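Local coordinates for protein apical membrane antigen 1 (Babesia divergens, PDB 4APM) that probably takes part in host cell invasion at the moving junction, as a calcium-binding membrane antigen of the parasite surface, at residues A[147-152]-A[202-207]. Numbering follows the deposited sequence.
Sequences RYPFVY and LYYGSS
Phe150 has CG wedged between its backbone N and carbonyl carbon (chi1 75°), which swings the ring toward the neighbouring strand, over the backbone of Gly205. On the other side of the sheet, Tyr204 carries CG opposite its backbone N (chi1 -172°), and its ring runs alongside Pro149. Phe150 CZ lies 3.8 Å from Gly205 CA, and the ring packs on the glycine backbone. Gly205 N lies over one ring face, toward the rim. Ser206 O meets the ring edge, 3.3 Å from Phe150 CE1. Beyond the pair, Phe150 packs on Cys129 and Ala130 of helix 125-134. Tyr152 and Tyr203 share this face and point the same way, with Tyr203 CD1 at the edge of the Tyr152 ring, 4.2 Å from Tyr152 CD2.

On the opposite face, Tyr204 OH sits 3.6 Å from Pro149 CG. Val151 splits its branches: CG2 reaches Tyr204 CD2 at 3.7 Å, and CG1 touches Leu202 CG. Lys56 makes a cation-pi contact with Tyr204.

Two pairs of backbone bonds lock the register. Phe150 and Gly205 exchange N-H and C=O, both at 3.1 Å between N and O. Tyr152 and Tyr203 do the same, with Tyr152 N 2.8 Å from Tyr203 O. Val151 and Tyr204 form the non-hydrogen-bonded pair between them. Past the strand ends, a water binds Tyr148 O; its very short link to Ser207 N is doubtful.

Strand 202-205 also bonds to Val53, and strand 150-153 to His160. The contact is an antiparallel ladder in the five-stranded sheet of the N-terminal AMA1 domain, with helix 125-134 on its Phe150 and Tyr152 face, consistent with a PAN-type fold.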
ATOM      1  N   ARG A 147     -15.750 -16.397   1.962  1.00 30.01           N
ATOM      2  CA  ARG A 147     -14.389 -16.845   2.276  1.00 30.73           C
ATOM      3  C   ARG A 147     -13.759 -15.964   3.344  1.00 28.35           C
ATOM      4  O   ARG A 147     -14.095 -14.798   3.464  1.00 29.47           O
ATOM      5  CB  ARG A 147     -13.510 -16.871   1.024  1.00 28.59           C
ATOM      6  CG  ARG A 147     -13.962 -17.844  -0.076  1.00 28.79           C
ATOM      7  CD  ARG A 147     -13.883 -19.306   0.352  1.00 29.99           C
ATOM      8  NE  ARG A 147     -14.243 -20.172  -0.765  1.00 28.49           N
ATOM      9  CZ  ARG A 147     -15.473 -20.654  -0.985  1.00 32.69           C
ATOM     10  NH1 ARG A 147     -16.471 -20.423  -0.131  1.00 26.78           N
ATOM     11  NH2 ARG A 147     -15.710 -21.377  -2.066  1.00 33.18           N
ATOM     12  N   TYR A 148     -12.880 -16.543   4.152  1.00 29.01           N
ATOM     13  CA  TYR A 148     -12.267 -15.816   5.266  1.00 28.65           C
ATOM     14  C   TYR A 148     -11.025 -15.073   4.749  1.00 28.90           C
ATOM     15  O   TYR A 148     -10.472 -15.455   3.709  1.00 24.92           O
ATOM     16  CB  TYR A 148     -11.856 -16.809   6.346  1.00 32.40           C
ATOM     17  CG  TYR A 148     -12.997 -17.553   6.993  1.00 36.32           C
ATOM     18  CD1 TYR A 148     -13.706 -16.983   8.037  1.00 39.72           C
ATOM     19  CD2 TYR A 148     -13.321 -18.860   6.610  1.00 40.30           C
ATOM     20  CE1 TYR A 148     -14.726 -17.662   8.663  1.00 42.11           C
ATOM     21  CE2 TYR A 148     -14.362 -19.542   7.212  1.00 40.54           C
ATOM     22  CZ  TYR A 148     -15.055 -18.932   8.246  1.00 45.06           C
ATOM     23  OH  TYR A 148     -16.071 -19.583   8.893  1.00 49.65           O
ATOM     24  N   PRO A 149     -10.555 -14.041   5.490  1.00 26.38           N
ATOM     25  CA  PRO A 149      -9.262 -13.449   5.143  1.00 25.16           C
ATOM     26  C   PRO A 149      -8.077 -14.334   5.574  1.00 26.15           C
ATOM     27  O   PRO A 149      -8.240 -15.250   6.395  1.00 24.66           O
ATOM     28  CB  PRO A 149      -9.250 -12.128   5.906  1.00 24.37           C
ATOM     29  CG  PRO A 149     -10.354 -12.205   6.916  1.00 27.79           C
ATOM     30  CD  PRO A 149     -11.089 -13.508   6.757  1.00 26.95           C
ATOM     31  N   PHE A 150      -6.908 -14.074   4.996  1.00 24.39           N
ATOM     32  CA  PHE A 150      -5.656 -14.675   5.440  1.00 23.26           C
ATOM     33  C   PHE A 150      -4.648 -13.597   5.911  1.00 23.48           C
ATOM     34  O   PHE A 150      -4.796 -12.420   5.616  1.00 26.56           O
ATOM     35  CB  PHE A 150      -5.059 -15.482   4.302  1.00 22.94           C
ATOM     36  CG  PHE A 150      -4.422 -14.632   3.231  1.00 25.13           C
ATOM     37  CD1 PHE A 150      -5.181 -14.155   2.164  1.00 23.21           C
ATOM     38  CD2 PHE A 150      -3.068 -14.266   3.315  1.00 24.75           C
ATOM     39  CE1 PHE A 150      -4.609 -13.380   1.178  1.00 23.13           C
ATOM     40  CE2 PHE A 150      -2.498 -13.464   2.344  1.00 25.36           C
ATOM     41  CZ  PHE A 150      -3.268 -13.030   1.269  1.00 28.10           C
ATOM     42  N   VAL A 151      -3.630 -14.000   6.659  1.00 25.47           N
ATOM     43  CA  VAL A 151      -2.472 -13.146   6.894  1.00 21.23           C
ATOM     44  C   VAL A 151      -1.299 -14.050   6.656  1.00 21.32           C
ATOM     45  O   VAL A 151      -1.261 -15.149   7.198  1.00 22.46           O
ATOM     46  CB  VAL A 151      -2.429 -12.663   8.351  1.00 23.85           C
ATOM     47  CG1 VAL A 151      -1.160 -11.837   8.593  1.00 21.65           C
ATOM     48  CG2 VAL A 151      -3.694 -11.856   8.697  1.00 20.77           C
ATOM     49  N   TYR A 152      -0.418 -13.691   5.735  1.00 20.76           N
ATOM     50  CA  TYR A 152       0.744 -14.525   5.517  1.00 23.20           C
ATOM     51  C   TYR A 152       1.931 -13.875   6.239  1.00 24.43           C
ATOM     52  O   TYR A 152       2.218 -12.700   6.019  1.00 26.39           O
ATOM     53  CB  TYR A 152       1.058 -14.699   4.021  1.00 23.86           C
ATOM     54  CG  TYR A 152       2.356 -15.472   3.791  1.00 27.07           C
ATOM     55  CD1 TYR A 152       2.440 -16.834   4.073  1.00 26.93           C
ATOM     56  CD2 TYR A 152       3.506 -14.829   3.389  1.00 27.34           C
ATOM     57  CE1 TYR A 152       3.599 -17.546   3.872  1.00 24.71           C
ATOM     58  CE2 TYR A 152       4.668 -15.534   3.163  1.00 29.76           C
ATOM     59  CZ  TYR A 152       4.707 -16.895   3.411  1.00 30.00           C
ATOM     60  OH  TYR A 152       5.893 -17.583   3.241  1.00 27.71           O
ATOM     61  N   LEU A 202       4.320  -9.115   7.386  1.00 26.40           N
ATOM     62  CA  LEU A 202       2.975  -9.679   7.367  1.00 23.55           C
ATOM     63  C   LEU A 202       2.173  -9.132   6.185  1.00 25.66           C
ATOM     64  O   LEU A 202       2.275  -7.941   5.834  1.00 24.71           O
ATOM     65  CB  LEU A 202       2.252  -9.375   8.683  1.00 22.46           C
ATOM     66  CG  LEU A 202       2.303 -10.382   9.844  1.00 26.83           C
ATOM     67  CD1 LEU A 202       3.653 -11.082  10.010  1.00 26.14           C
ATOM     68  CD2 LEU A 202       1.856  -9.763  11.161  1.00 24.88           C
ATOM     69  N   TYR A 203       1.375 -10.011   5.567  1.00 24.36           N
ATOM     70  CA  TYR A 203       0.505  -9.637   4.455  1.00 22.54           C
ATOM     71  C   TYR A 203      -0.925 -10.009   4.805  1.00 21.99           C
ATOM     72  O   TYR A 203      -1.245 -11.190   4.905  1.00 21.26           O
ATOM     73  CB  TYR A 203       0.887 -10.418   3.207  1.00 23.50           C
ATOM     74  CG  TYR A 203       2.258 -10.133   2.684  1.00 25.74           C
ATOM     75  CD1 TYR A 203       3.394 -10.631   3.326  1.00 19.61           C
ATOM     76  CD2 TYR A 203       2.419  -9.385   1.523  1.00 26.84           C
ATOM     77  CE1 TYR A 203       4.637 -10.360   2.848  1.00 21.49           C
ATOM     78  CE2 TYR A 203       3.659  -9.141   1.010  1.00 25.24           C
ATOM     79  CZ  TYR A 203       4.766  -9.639   1.680  1.00 26.31           C
ATOM     80  OH  TYR A 203       6.002  -9.361   1.173  1.00 29.28           O
ATOM     81  N   TYR A 204      -1.776  -9.008   4.992  1.00 21.37           N
ATOM     82  CA  TYR A 204      -3.221  -9.225   5.166  1.00 21.11           C
ATOM     83  C   TYR A 204      -3.887  -9.189   3.793  1.00 23.13           C
ATOM     84  O   TYR A 204      -3.659  -8.275   3.002  1.00 24.16           O
ATOM     85  CB  TYR A 204      -3.809  -8.119   6.046  1.00 20.97           C
ATOM     86  CG  TYR A 204      -5.259  -8.320   6.463  1.00 20.48           C
ATOM     87  CD1 TYR A 204      -6.311  -7.998   5.601  1.00 19.90           C
ATOM     88  CD2 TYR A 204      -5.573  -8.792   7.733  1.00 22.26           C
ATOM     89  CE1 TYR A 204      -7.637  -8.163   5.999  1.00 23.98           C
ATOM     90  CE2 TYR A 204      -6.893  -8.984   8.134  1.00 23.71           C
ATOM     91  CZ  TYR A 204      -7.918  -8.671   7.261  1.00 22.83           C
ATOM     92  OH  TYR A 204      -9.207  -8.838   7.642  1.00 25.26           O
ATOM     93  N   GLY A 205      -4.746 -10.150   3.510  1.00 26.54           N
ATOM     94  CA  GLY A 205      -5.440 -10.096   2.241  1.00 23.99           C
ATOM     95  C   GLY A 205      -6.672 -10.946   2.212  1.00 27.62           C
ATOM     96  O   GLY A 205      -7.025 -11.601   3.204  1.00 27.58           O
ATOM     97  N   SER A 206      -7.290 -10.981   1.038  1.00 24.19           N
ATOM     98  CA  SER A 206      -8.484 -11.725   0.831  1.00 24.14           C
ATOM     99  C   SER A 206      -8.149 -12.834  -0.142  1.00 22.96           C
ATOM    100  O   SER A 206      -7.124 -12.794  -0.796  1.00 22.23           O
ATOM    101  CB  SER A 206      -9.550 -10.804   0.219  1.00 22.74           C
ATOM    102  OG  SER A 206      -9.473 -10.848  -1.189  1.00 22.42           O
ATOM    103  N   SER A 207      -9.080 -13.752  -0.338  1.00 25.09           N
ATOM    104  CA  SER A 207      -8.848 -14.883  -1.233  1.00 25.40           C
ATOM    105  C   SER A 207      -8.827 -14.472  -2.708  1.00 27.02           C
ATOM    106  O   SER A 207      -8.564 -15.287  -3.572  1.00 29.34           O
ATOM    107  CB  SER A 207      -9.908 -15.931  -1.004  1.00 26.87           C
ATOM    108  OG  SER A 207     -11.160 -15.454  -1.471  1.00 33.85           O
TER
HETATM  109  O   HOH W   1     -10.739 -14.083   1.434  1.00 36.04           O